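Ancylostoma secreted protein 1 (Necator americanus, PDB 3NT8) is a secreted two-CAP-domain protein of a human hookworm, probably associated with the transition of infective larvae to parasitism. Local coordinates at residues Asn102-Ser107 and Glu120-Gly125; Pro113-Lys118 and Tyr164-Thr169; Phe147-Met152 and Pro187-Gly192; Pro228-Met233 and Ser283-Gly288; Leu242-Glu247 and Gln324-Trp329. One frame throughout, in Å; residues are numbered along the deposited sequence.

How the interactions relate
Interactions 1, 2 and 3 belong to the first CAP domain, interactions 4 and 5 to the second. Interactions 1 and 2 reach the same sheet near one end of the molecule and are partly buried; the first pairs one indole hydrogen bond with methyl packing, whereas the second is proline on a tyrosine face, and Trp106 meets Lys118 where they join. Interaction 3 is fully buried and built of sulfur and aromatic groups, tied to interaction 1 through Asn102, which probably bonds Asn151 and Ala148. In the other domain, interaction 5 is a buried helix pair, while interaction 4, about 19 Å away between centres, sits partly buried, with one isoleucine against a loop.

Interaction 1 (Asn102-Ser107 and Glu120-Gly125); sequences NTMSWS and EPTLSG
Trp106 and Thr122 supply the one hydrogen bond between residues 102-107 and 120-125. The indole NE1 donates to Thr122 OG1 at 3.1 Å with an N-H...O angle of 151°, and the oxygen lies 10° out of the ring plane, so the indole meets the threonine with its edge. Thr122 OG1 is bonded as well to the carbonyl of Lys118, one turn back in the chain; between the two partners the hydroxyl both accepts and donates, which should fix its rotation.

Apolar packing comes from the other branch of the same threonine. The methyl, CG2, points opposite the backbone N across the CA-CB bond and reaches Met104, whose CB is 3.6 Å from Thr122 CG2. Met104 then bends at chi2, and its CE comes over one face of the Trp106 ring, 3.6 Å above the plane and offset toward the rim. Lys118 adds a cation-pi contact to that indole.

The axes of the two short segments approach to 9.4 Å at 130°. Strand 100-107 is an outermost strand of its four-stranded sheet; helix 119-127 lies across it, with Thr122 also touching Val173 of the adjacent strand 170-177 and Leu123 packing on helix 34-52.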
# COMPACT_ATOMS: atom_id res chain seq x y z
N ASN A 102 -5.99 -2.33 -15.91
CA ASN A 102 -5.94 -3.57 -16.64
C ASN A 102 -6.50 -3.32 -18.04
O ASN A 102 -7.52 -2.64 -18.20
CB ASN A 102 -6.82 -4.60 -15.93
CG ASN A 102 -6.05 -5.47 -14.95
OD1 ASN A 102 -4.84 -5.40 -14.86
ND2 ASN A 102 -6.78 -6.30 -14.21
N THR A 103 -5.86 -3.90 -19.05
CA THR A 103 -6.19 -3.60 -20.44
C THR A 103 -6.01 -4.83 -21.37
O THR A 103 -5.14 -5.73 -21.14
CB THR A 103 -5.35 -2.36 -20.99
OG1 THR A 103 -5.88 -2.00 -22.26
CG2 THR A 103 -3.88 -2.72 -21.15
N MET A 104 -6.88 -4.87 -22.38
CA MET A 104 -6.91 -6.00 -23.32
C MET A 104 -7.39 -5.49 -24.66
O MET A 104 -8.34 -4.71 -24.75
CB MET A 104 -7.86 -7.10 -22.85
CG MET A 104 -7.96 -8.24 -23.74
SD MET A 104 -6.44 -9.12 -23.69
CE MET A 104 -6.99 -10.50 -24.73
N SER A 105 -6.74 -5.98 -25.70
CA SER A 105 -7.09 -5.58 -27.05
C SER A 105 -7.49 -6.79 -27.89
O SER A 105 -6.80 -7.81 -27.89
CB SER A 105 -5.94 -4.79 -27.69
OG SER A 105 -6.29 -4.40 -29.02
N TRP A 106 -8.63 -6.69 -28.58
CA TRP A 106 -9.05 -7.73 -29.52
C TRP A 106 -9.07 -7.24 -30.96
O TRP A 106 -9.39 -6.07 -31.24
CB TRP A 106 -10.44 -8.24 -29.17
CG TRP A 106 -10.56 -8.75 -27.80
CD1 TRP A 106 -10.94 -8.05 -26.68
CD2 TRP A 106 -10.33 -10.08 -27.37
NE1 TRP A 106 -10.92 -8.86 -25.58
CE2 TRP A 106 -10.56 -10.12 -25.97
CE3 TRP A 106 -9.94 -11.25 -28.03
CZ2 TRP A 106 -10.43 -11.29 -25.23
CZ3 TRP A 106 -9.80 -12.42 -27.29
CH2 TRP A 106 -10.04 -12.42 -25.90
N SER A 107 -8.74 -8.14 -31.90
CA SER A 107 -8.88 -7.81 -33.30
C SER A 107 -9.69 -8.86 -34.01
O SER A 107 -9.57 -10.06 -33.74
CB SER A 107 -7.54 -7.60 -34.01
OG SER A 107 -6.86 -6.47 -33.50
N GLU A 120 -16.38 -11.55 -20.60
CA GLU A 120 -16.04 -12.68 -19.80
C GLU A 120 -14.67 -13.26 -20.14
O GLU A 120 -13.88 -13.53 -19.25
CB GLU A 120 -17.15 -13.75 -19.85
CG GLU A 120 -17.04 -14.87 -18.73
CD GLU A 120 -15.94 -15.93 -18.94
OE1 GLU A 120 -15.51 -16.24 -20.11
OE2 GLU A 120 -15.51 -16.49 -17.89
N PRO A 121 -14.39 -13.43 -21.44
CA PRO A 121 -13.09 -13.96 -21.77
C PRO A 121 -11.98 -12.94 -21.50
O PRO A 121 -10.85 -13.36 -21.31
CB PRO A 121 -13.22 -14.33 -23.27
CG PRO A 121 -14.24 -13.35 -23.78
CD PRO A 121 -15.27 -13.37 -22.63
N THR A 122 -12.28 -11.63 -21.51
CA THR A 122 -11.28 -10.63 -21.09
C THR A 122 -10.90 -10.78 -19.60
O THR A 122 -9.72 -10.84 -19.23
CB THR A 122 -11.73 -9.18 -21.30
OG1 THR A 122 -11.96 -9.01 -22.69
CG2 THR A 122 -10.64 -8.18 -20.87
N LEU A 123 -11.93 -10.82 -18.77
CA LEU A 123 -11.74 -10.86 -17.34
C LEU A 123 -11.12 -12.24 -16.92
O LEU A 123 -10.23 -12.30 -16.04
CB LEU A 123 -13.02 -10.48 -16.60
CG LEU A 123 -13.14 -8.98 -16.21
CD1 LEU A 123 -13.19 -8.14 -17.46
CD2 LEU A 123 -14.38 -8.73 -15.48
N SER A 124 -11.54 -13.31 -17.57
CA SER A 124 -11.01 -14.60 -17.23
C SER A 124 -9.58 -14.82 -17.68
O SER A 124 -8.81 -15.57 -17.03
CB SER A 124 -11.97 -15.74 -17.65
OG SER A 124 -12.09 -15.94 -19.04
N GLY A 125 -9.22 -14.15 -18.77
CA GLY A 125 -7.83 -14.03 -19.25
C GLY A 125 -6.93 -13.25 -18.26
O GLY A 125 -5.78 -13.67 -17.99

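Interaction 2 (Pro113-Lys118 and Tyr164-Thr169); sequences PDPSVK and YKVCGT
A short 3-10 turn, residues 115-118, settles on the sheet of the first CAP domain by laying Pro115 over the ring of Tyr164 in strand 159-167. The CAP fold is an alpha-beta-alpha sandwich, and this turn belongs to the connection leading from strand 100-107 into helix 119-127.

The main interaction is a CH-pi contact. Pro115 CB stands 4.0 Å from the centroid of the Tyr164 ring, 26° off the ring normal, and somewhat toward the rim. The pyrrolidine crosses the tyrosine side chain at about a right angle, and its CG makes the closest touch, 3.4 Å to Tyr164 CE1. The tyrosine CG sits between its own backbone N and carbonyl carbon (chi1 57°), a setting that brings the ring face under the proline. Its hydroxyl is bonded to Asp36 OD2, which ties the far end of the ring to helix 34-52.

Two residues along the strand, Val166 offers CG2 to the same proline, 4.0 Å from Pro115 CB, while Leu171 of strand 170-177 touches both. Next in sequence, Cys167 is anchored by its disulfide to Cys89.

At the start of the turn, Val117 N is bonded to the carbonyl of Asp114, the residue just before it. Ser116 OG donates to Asp114 OD1 at 2.8 Å, coming from above the carboxylate plane, 42° out of it.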
# COMPACT_ATOMS: atom_id res chain seq x y z
N PRO A 113 -20.22 -6.50 -33.49
CA PRO A 113 -21.59 -6.06 -33.38
C PRO A 113 -22.16 -6.32 -31.96
O PRO A 113 -23.15 -5.71 -31.59
CB PRO A 113 -22.31 -6.90 -34.45
CG PRO A 113 -21.47 -8.20 -34.50
CD PRO A 113 -20.07 -7.69 -34.35
N ASP A 114 -21.54 -7.21 -31.18
CA ASP A 114 -21.96 -7.43 -29.80
C ASP A 114 -20.76 -7.50 -28.84
O ASP A 114 -20.35 -8.60 -28.40
CB ASP A 114 -22.81 -8.67 -29.69
CG ASP A 114 -23.57 -8.73 -28.40
OD1 ASP A 114 -23.51 -7.74 -27.64
OD2 ASP A 114 -24.24 -9.74 -28.15
N PRO A 115 -20.16 -6.34 -28.55
CA PRO A 115 -18.94 -6.33 -27.72
C PRO A 115 -19.10 -6.88 -26.28
O PRO A 115 -18.12 -7.25 -25.66
CB PRO A 115 -18.56 -4.83 -27.68
CG PRO A 115 -19.80 -4.13 -27.97
CD PRO A 115 -20.61 -4.98 -28.89
N SER A 116 -20.32 -6.95 -25.74
CA SER A 116 -20.52 -7.48 -24.41
C SER A 116 -20.03 -8.95 -24.27
O SER A 116 -19.67 -9.41 -23.17
CB SER A 116 -21.98 -7.27 -24.01
OG SER A 116 -22.85 -7.92 -24.95
N VAL A 117 -19.93 -9.68 -25.39
CA VAL A 117 -19.54 -11.11 -25.29
C VAL A 117 -18.06 -11.30 -25.05
O VAL A 117 -17.59 -12.42 -24.74
CB VAL A 117 -20.05 -11.98 -26.45
CG1 VAL A 117 -21.61 -11.87 -26.51
CG2 VAL A 117 -19.39 -11.57 -27.78
N LYS A 118 -17.33 -10.19 -25.16
CA LYS A 118 -15.91 -10.21 -24.87
C LYS A 118 -15.60 -9.83 -23.43
O LYS A 118 -14.41 -9.79 -23.05
CB LYS A 118 -15.18 -9.30 -25.85
CG LYS A 118 -15.01 -9.89 -27.22
CD LYS A 118 -13.92 -10.98 -27.25
CE LYS A 118 -13.96 -11.72 -28.54
NZ LYS A 118 -12.88 -12.75 -28.56
N TYR A 164 -15.61 -0.69 -22.35
CA TYR A 164 -15.02 -1.13 -23.64
C TYR A 164 -15.31 -0.06 -24.72
O TYR A 164 -16.13 0.81 -24.50
CB TYR A 164 -15.49 -2.52 -24.07
CG TYR A 164 -16.99 -2.64 -24.18
CD1 TYR A 164 -17.70 -2.00 -25.23
CD2 TYR A 164 -17.70 -3.31 -23.22
CE1 TYR A 164 -19.09 -2.07 -25.30
CE2 TYR A 164 -19.09 -3.38 -23.27
CZ TYR A 164 -19.78 -2.75 -24.32
OH TYR A 164 -21.13 -2.80 -24.36
N LYS A 165 -14.56 -0.07 -25.82
CA LYS A 165 -14.81 0.77 -26.98
C LYS A 165 -14.51 -0.02 -28.23
O LYS A 165 -13.45 -0.60 -28.32
CB LYS A 165 -13.94 2.00 -26.95
CG LYS A 165 -14.22 3.02 -28.02
CD LYS A 165 -15.58 3.68 -27.90
CE LYS A 165 -15.67 4.73 -29.04
NZ LYS A 165 -16.88 5.65 -28.99
N VAL A 166 -15.45 -0.03 -29.20
CA VAL A 166 -15.22 -0.59 -30.53
C VAL A 166 -14.50 0.45 -31.46
O VAL A 166 -14.87 1.62 -31.52
CB VAL A 166 -16.54 -1.11 -31.18
CG1 VAL A 166 -16.30 -1.68 -32.56
CG2 VAL A 166 -17.16 -2.19 -30.31
N CYS A 167 -13.44 0.01 -32.16
CA CYS A 167 -12.82 0.89 -33.14
C CYS A 167 -12.74 0.18 -34.47
O CYS A 167 -11.69 -0.29 -34.86
CB CYS A 167 -11.42 1.32 -32.69
SG CYS A 167 -11.39 2.17 -31.14
N GLY A 168 -13.88 0.09 -35.16
CA GLY A 168 -13.95 -0.68 -36.40
C GLY A 168 -13.72 -2.16 -36.25
O GLY A 168 -14.67 -2.92 -36.10
N THR A 169 -12.47 -2.60 -36.33
CA THR A 169 -12.11 -4.05 -36.28
C THR A 169 -11.33 -4.34 -35.01
O THR A 169 -10.77 -5.43 -34.84
CB THR A 169 -11.26 -4.53 -37.51
OG1 THR A 169 -10.21 -3.58 -37.75
CG2 THR A 169 -12.11 -4.68 -38.77

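Interaction 3 (Phe147-Met152 and Pro187-Gly192); sequences FAFSNM and PMWETG
A Met-aromatic contact joins Met188 to Phe149, buried between helix 147-153 and the chain that follows the first CAP sheet. The sulfur is oblique to the ring: Met188 SD lies 5.0 Å from the centroid of Phe149, 70° off the normal. Its closer neighbour is Ser150, with 3.6 Å from Met188 SD to Ser150 CB. The methionine runs straight through chi2 and turns at chi3 (-70°), a bend that carries CE to 4.0 Å from Phe149 CE2.

Trp189 comes to the neighbouring part of the phenyl rim, sharing CE2 with the methionine. Its six-membered edge is turned to the phenylalanine, Trp189 CZ3 standing 3.8 Å from Phe149 CE2, which lies near the indole plane; the two side chains cross at about a right angle. In the CAP fold this helix belongs to one of the helical layers that flank the sheet, and here Phe149 also makes an edge-to-face contact with Trp127 of helix 119-127. Trp189 touches Val51 of helix 34-52.

Ser150 turns its hydroxyl away from the sulfur and back to its own helix. OG, held between backbone N and carbonyl carbon, donates to Phe147 O at 2.9 Å from above the carbonyl plane.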
# COMPACT_ATOMS: atom_id res chain seq x y z
N PHE A 147 0.51 -9.61 -13.09
CA PHE A 147 0.11 -8.21 -13.12
C PHE A 147 -1.39 -8.01 -13.12
O PHE A 147 -1.94 -7.24 -12.33
CB PHE A 147 0.66 -7.52 -14.35
CG PHE A 147 0.26 -6.07 -14.43
CD1 PHE A 147 0.90 -5.10 -13.65
CD2 PHE A 147 -0.77 -5.67 -15.27
CE1 PHE A 147 0.52 -3.75 -13.70
CE2 PHE A 147 -1.15 -4.31 -15.34
CZ PHE A 147 -0.52 -3.38 -14.54
N ALA A 148 -2.05 -8.66 -14.07
CA ALA A 148 -3.44 -8.46 -14.28
C ALA A 148 -4.29 -9.09 -13.16
O ALA A 148 -5.27 -8.51 -12.76
CB ALA A 148 -3.83 -9.00 -15.71
N PHE A 149 -3.86 -10.24 -12.63
CA PHE A 149 -4.50 -10.90 -11.51
C PHE A 149 -4.41 -10.10 -10.22
O PHE A 149 -5.40 -10.05 -9.51
CB PHE A 149 -3.92 -12.33 -11.32
CG PHE A 149 -4.32 -13.02 -10.01
CD1 PHE A 149 -5.55 -13.67 -9.90
CD2 PHE A 149 -3.46 -13.03 -8.90
CE1 PHE A 149 -5.93 -14.32 -8.70
CE2 PHE A 149 -3.82 -13.69 -7.67
CZ PHE A 149 -5.06 -14.33 -7.57
N SER A 150 -3.27 -9.45 -9.96
CA SER A 150 -3.02 -8.62 -8.77
C SER A 150 -3.98 -7.45 -8.58
O SER A 150 -4.47 -7.25 -7.46
CB SER A 150 -1.55 -8.17 -8.70
OG SER A 150 -1.23 -7.10 -9.57
N ASN A 151 -4.30 -6.74 -9.67
CA ASN A 151 -5.33 -5.69 -9.66
C ASN A 151 -6.71 -6.21 -9.38
O ASN A 151 -7.46 -5.57 -8.68
CB ASN A 151 -5.36 -4.81 -10.95
CG ASN A 151 -4.02 -4.15 -11.23
OD1 ASN A 151 -3.41 -3.65 -10.32
ND2 ASN A 151 -3.54 -4.24 -12.49
N MET A 152 -7.03 -7.39 -9.88
CA MET A 152 -8.37 -7.96 -9.68
C MET A 152 -8.59 -8.40 -8.23
O MET A 152 -9.70 -8.26 -7.72
CB MET A 152 -8.63 -9.12 -10.64
CG MET A 152 -8.58 -8.74 -12.09
SD MET A 152 -9.24 -9.99 -13.25
CE MET A 152 -10.94 -10.19 -12.65
N PRO A 187 2.06 -8.26 -0.23
CA PRO A 187 1.05 -9.31 -0.32
C PRO A 187 -0.21 -8.80 -0.99
O PRO A 187 -0.71 -7.71 -0.69
CB PRO A 187 0.79 -9.69 1.13
CG PRO A 187 1.41 -8.55 1.97
CD PRO A 187 2.54 -8.05 1.15
N MET A 188 -0.68 -9.60 -1.94
CA MET A 188 -1.93 -9.27 -2.65
C MET A 188 -3.08 -9.31 -1.64
O MET A 188 -4.00 -8.50 -1.74
CB MET A 188 -2.14 -10.20 -3.82
CG MET A 188 -1.18 -9.89 -4.93
SD MET A 188 -1.24 -10.92 -6.37
CE MET A 188 -0.57 -12.45 -5.68
N TRP A 189 -2.96 -10.20 -0.64
CA TRP A 189 -3.94 -10.30 0.45
C TRP A 189 -3.25 -11.01 1.63
O TRP A 189 -2.22 -11.72 1.48
CB TRP A 189 -5.26 -11.06 0.01
CG TRP A 189 -5.02 -12.55 -0.29
CD1 TRP A 189 -5.08 -13.61 0.60
CD2 TRP A 189 -4.70 -13.14 -1.57
NE1 TRP A 189 -4.85 -14.81 -0.04
CE2 TRP A 189 -4.61 -14.55 -1.37
CE3 TRP A 189 -4.51 -12.63 -2.86
CZ2 TRP A 189 -4.27 -15.43 -2.41
CZ3 TRP A 189 -4.21 -13.52 -3.89
CH2 TRP A 189 -4.06 -14.90 -3.65
N GLU A 190 -3.88 -10.91 2.80
CA GLU A 190 -3.32 -11.58 3.98
C GLU A 190 -4.01 -12.88 4.21
O GLU A 190 -5.22 -12.96 4.15
CB GLU A 190 -3.40 -10.67 5.21
CG GLU A 190 -2.35 -9.53 5.14
CD GLU A 190 -2.29 -8.68 6.40
OE1 GLU A 190 -3.36 -8.25 6.91
OE2 GLU A 190 -1.15 -8.44 6.87
N THR A 191 -3.23 -13.92 4.41
CA THR A 191 -3.81 -15.25 4.72
C THR A 191 -4.60 -15.17 6.07
O THR A 191 -4.08 -14.69 7.10
CB THR A 191 -2.72 -16.37 4.69
OG1 THR A 191 -1.95 -16.30 3.49
CG2 THR A 191 -3.33 -17.75 4.73
N GLY A 192 -5.87 -15.57 6.03
CA GLY A 192 -6.63 -15.78 7.25
C GLY A 192 -8.00 -16.22 6.90
O GLY A 192 -8.31 -16.36 5.72

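Interaction 4 (Pro228-Met233 and Ser283-Gly288); sequences PSNTGM and SAIRHG
Asn230 ND2 is gripped by two oxygens, Glu281 OE1 and the backbone carbonyl of Cys278, both from the early part of helix 278-288, while the CB of the same asparagine rests on Ile285 one turn further along. The loop 228-233, which leads into helix 235-253 of the second CAP domain, is thereby fastened to the helix on one side of the sheet. The Cys227-Cys278 disulfide pins the same two parts of the chain just beside it.

Across the two segments no hydrogen bond forms, and Ile285 carries the contact from the helix. Its chain is fully stretched at chi2 (179°), with CG1 anti to the carbonyl carbon, and this pushes CD1 out from the helix into the loop. There Ile285 CD1 meets Asn230 CB at 3.7 Å. The carboxamide beyond that CB swings back along the helix to its two oxygen partners, so one side chain serves the apolar touch with its root and the polar grip with its end.

Met233, at the far end of the loop, also points its CB toward the helix but gives only a loose approach, 4.5 Å from its CG to Ile285 CD1. On the sheet side of the helix, Ala284 packs against Val384 and Gln386 of strand 381-388, and Ser283 OG is bonded to Gln386 OE1.

The carbonyl of Thr231 fits beside both ends of the branched isoleucine: Thr231 O lies 3.7 Å from Ile285 CD1 and 3.9 Å from Ile285 CG2.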
# COMPACT_ATOMS: atom_id res chain seq x y z
N PRO A 228 -2.65 23.13 12.77
CA PRO A 228 -3.51 24.03 11.95
C PRO A 228 -2.75 25.02 11.08
O PRO A 228 -3.29 25.51 10.09
CB PRO A 228 -4.35 24.78 13.00
CG PRO A 228 -4.03 24.12 14.34
CD PRO A 228 -2.69 23.46 14.20
N SER A 229 -1.50 25.33 11.45
CA SER A 229 -0.66 26.19 10.64
C SER A 229 -0.12 25.56 9.36
O SER A 229 0.34 26.28 8.48
CB SER A 229 0.52 26.67 11.49
OG SER A 229 -0.00 27.43 12.56
N ASN A 230 -0.15 24.23 9.25
CA ASN A 230 0.36 23.55 8.06
C ASN A 230 -0.76 23.23 7.06
O ASN A 230 -1.94 23.07 7.43
CB ASN A 230 1.18 22.25 8.42
CG ASN A 230 2.35 22.51 9.42
OD1 ASN A 230 3.02 23.53 9.34
ND2 ASN A 230 2.63 21.53 10.31
N THR A 231 -0.38 23.17 5.80
CA THR A 231 -1.30 23.00 4.69
C THR A 231 -0.76 21.87 3.88
O THR A 231 0.44 21.87 3.56
CB THR A 231 -1.32 24.27 3.76
OG1 THR A 231 -1.67 25.42 4.53
CG2 THR A 231 -2.31 24.10 2.63
N GLY A 232 -1.64 20.93 3.52
CA GLY A 232 -1.28 19.80 2.66
C GLY A 232 -1.45 18.45 3.36
O GLY A 232 -1.42 17.39 2.73
N MET A 233 -1.58 18.49 4.69
CA MET A 233 -1.72 17.28 5.45
C MET A 233 -2.99 17.34 6.27
O MET A 233 -3.50 18.41 6.58
CB MET A 233 -0.50 17.06 6.36
CG MET A 233 0.70 16.43 5.69
SD MET A 233 0.52 14.69 5.21
CE MET A 233 0.87 13.85 6.68
N SER A 283 8.65 21.03 8.19
CA SER A 283 9.92 20.87 7.50
C SER A 283 9.81 19.80 6.40
O SER A 283 10.44 19.86 5.32
CB SER A 283 11.02 20.55 8.54
OG SER A 283 12.22 20.29 7.91
N ALA A 284 9.05 18.74 6.67
CA ALA A 284 8.87 17.79 5.58
C ALA A 284 8.02 18.34 4.44
O ALA A 284 8.26 17.96 3.29
CB ALA A 284 8.32 16.56 6.03
N ILE A 285 7.05 19.20 4.76
CA ILE A 285 6.19 19.86 3.78
C ILE A 285 6.99 20.78 2.84
O ILE A 285 6.75 20.75 1.65
CB ILE A 285 5.06 20.66 4.44
CG1 ILE A 285 4.07 19.68 5.09
CG2 ILE A 285 4.34 21.57 3.41
CD1 ILE A 285 2.94 20.34 5.79
N ARG A 286 7.97 21.51 3.37
CA ARG A 286 8.81 22.40 2.59
C ARG A 286 9.58 21.70 1.51
O ARG A 286 9.69 22.21 0.39
CB ARG A 286 9.79 23.10 3.52
CG ARG A 286 9.17 24.37 4.11
CD ARG A 286 10.27 25.29 4.67
NE ARG A 286 10.88 24.66 5.82
CZ ARG A 286 10.41 24.72 7.05
NH1 ARG A 286 9.30 25.41 7.30
NH2 ARG A 286 11.09 24.11 8.04
N HIS A 287 10.15 20.56 1.87
CA HIS A 287 10.85 19.75 0.94
C HIS A 287 9.92 18.99 -0.02
O HIS A 287 10.17 18.91 -1.26
CB HIS A 287 11.70 18.79 1.71
CG HIS A 287 12.46 17.86 0.83
ND1 HIS A 287 13.32 18.31 -0.13
CD2 HIS A 287 12.44 16.51 0.73
CE1 HIS A 287 13.82 17.28 -0.78
NE2 HIS A 287 13.31 16.18 -0.27
N GLY A 288 8.86 18.41 0.52
CA GLY A 288 7.83 17.82 -0.34
C GLY A 288 7.33 18.73 -1.48
O GLY A 288 7.23 18.27 -2.63

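Interaction 5 (Leu242-Glu247 and Gln324-Trp329); sequences LSVHNE and QASQLW
His245 and Trp329 meet rim to rim between two helices of the second CAP domain: each ring has the other's nearest atom close to its own plane, and His245 CE1 lies 4.3 Å from Trp329 CZ3. Neither ring covers the other's face here; the indole is stacked with His358 instead.

The same CE1 comes nearer to Ser326, 3.4 Å from its OG, and meets that oxygen obliquely to the imidazole. With CG beside the backbone N (chi1 -80°), the histidine ring reaches across to the second helix even though its CB does not point straight at it.

Val244 faces its partner more directly. Its CG1 branch, anti to the backbone N, sets against the CB of Ser326 at 3.6 Å. Ser326 thus lies between neighbours of two kinds, its CB beside a methyl and its OG beside an imidazole carbon. The segment axes run 23° from parallel and 9.9 Å apart, with Val244 and Ser326 at the closest CA pair.

The polar atoms here are bonded to other partners. Ser326 OG is tied to Ala322 O in its own helix, His245 ND1 to Phe241 O, His245 NE2 to Tyr387 OH of strand 381-388, and Trp329 NE1 to Ile308 O. Across the two segments the contact therefore works by shape and van der Waals packing, while the bonds to both imidazole nitrogens should hold that ring's rotation.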
# COMPACT_ATOMS: atom_id res chain seq x y z
N LEU A 242 1.96 7.59 11.91
CA LEU A 242 2.36 7.50 13.28
C LEU A 242 2.10 6.11 13.82
O LEU A 242 2.98 5.55 14.48
CB LEU A 242 1.74 8.62 14.14
CG LEU A 242 2.14 8.73 15.61
CD1 LEU A 242 3.59 9.11 15.77
CD2 LEU A 242 1.22 9.72 16.40
N SER A 243 0.91 5.57 13.54
CA SER A 243 0.52 4.24 13.98
C SER A 243 1.34 3.16 13.27
O SER A 243 1.77 2.22 13.93
CB SER A 243 -0.96 3.96 13.75
OG SER A 243 -1.24 4.04 12.36
N VAL A 244 1.52 3.28 11.95
CA VAL A 244 2.36 2.31 11.22
C VAL A 244 3.80 2.32 11.73
O VAL A 244 4.40 1.27 11.91
CB VAL A 244 2.29 2.46 9.69
CG1 VAL A 244 3.22 1.42 9.02
CG2 VAL A 244 0.85 2.25 9.18
N HIS A 245 4.35 3.50 12.00
CA HIS A 245 5.68 3.57 12.63
C HIS A 245 5.76 2.89 13.96
O HIS A 245 6.61 1.99 14.17
CB HIS A 245 6.23 4.98 12.73
CG HIS A 245 6.82 5.46 11.43
ND1 HIS A 245 6.07 5.64 10.27
CD2 HIS A 245 8.10 5.79 11.10
CE1 HIS A 245 6.86 6.05 9.30
NE2 HIS A 245 8.09 6.14 9.77
N ASN A 246 4.88 3.30 14.85
CA ASN A 246 4.88 2.78 16.21
C ASN A 246 4.62 1.32 16.35
O ASN A 246 5.21 0.72 17.22
CB ASN A 246 3.98 3.60 17.14
CG ASN A 246 4.70 4.83 17.71
OD1 ASN A 246 5.85 4.73 18.04
ND2 ASN A 246 4.01 5.99 17.82
N GLU A 247 3.73 0.79 15.51
CA GLU A 247 3.41 -0.59 15.54
C GLU A 247 4.57 -1.47 15.07
O GLU A 247 4.76 -2.58 15.57
CB GLU A 247 2.17 -0.85 14.69
CG GLU A 247 0.91 -0.38 15.36
CD GLU A 247 -0.36 -0.92 14.73
OE1 GLU A 247 -0.31 -1.61 13.68
OE2 GLU A 247 -1.42 -0.65 15.31
N GLN A 324 1.76 2.43 2.31
CA GLN A 324 2.67 1.81 1.38
C GLN A 324 4.14 2.30 1.58
O GLN A 324 5.08 1.53 1.43
CB GLN A 324 2.21 2.09 -0.04
CG GLN A 324 2.82 1.20 -1.06
CD GLN A 324 2.46 1.61 -2.51
OE1 GLN A 324 3.30 2.22 -3.25
NE2 GLN A 324 1.23 1.28 -2.94
N ALA A 325 4.33 3.58 1.83
CA ALA A 325 5.68 4.16 1.93
C ALA A 325 6.31 3.60 3.16
O ALA A 325 7.43 3.15 3.12
CB ALA A 325 5.64 5.71 2.02
N SER A 326 5.59 3.67 4.27
CA SER A 326 6.06 3.17 5.53
C SER A 326 6.50 1.69 5.45
O SER A 326 7.53 1.33 6.02
CB SER A 326 4.96 3.40 6.56
OG SER A 326 4.86 4.79 6.81
N GLN A 327 5.73 0.88 4.73
CA GLN A 327 5.98 -0.57 4.69
C GLN A 327 7.17 -0.86 3.78
O GLN A 327 7.93 -1.76 4.09
CB GLN A 327 4.72 -1.34 4.20
CG GLN A 327 3.55 -1.36 5.28
CD GLN A 327 2.21 -1.82 4.65
OE1 GLN A 327 1.96 -1.61 3.46
NE2 GLN A 327 1.38 -2.47 5.44
N LEU A 328 7.27 -0.14 2.66
CA LEU A 328 8.40 -0.32 1.71
C LEU A 328 9.71 0.06 2.42
O LEU A 328 10.73 -0.63 2.25
CB LEU A 328 8.23 0.49 0.42
CG LEU A 328 7.25 -0.13 -0.60
CD1 LEU A 328 6.78 0.82 -1.80
CD2 LEU A 328 7.73 -1.53 -1.14
N TRP A 329 9.68 1.13 3.18
CA TRP A 329 10.88 1.47 4.00
C TRP A 329 11.22 0.37 5.01
O TRP A 329 12.41 -0.03 5.10
CB TRP A 329 10.69 2.74 4.74
CG TRP A 329 10.48 3.93 3.88
CD1 TRP A 329 10.94 4.12 2.62
CD2 TRP A 329 9.77 5.14 4.24
NE1 TRP A 329 10.53 5.36 2.17
CE2 TRP A 329 9.80 5.99 3.13
CE3 TRP A 329 9.09 5.57 5.39
CZ2 TRP A 329 9.19 7.25 3.13
CZ3 TRP A 329 8.43 6.82 5.35
CH2 TRP A 329 8.49 7.62 4.25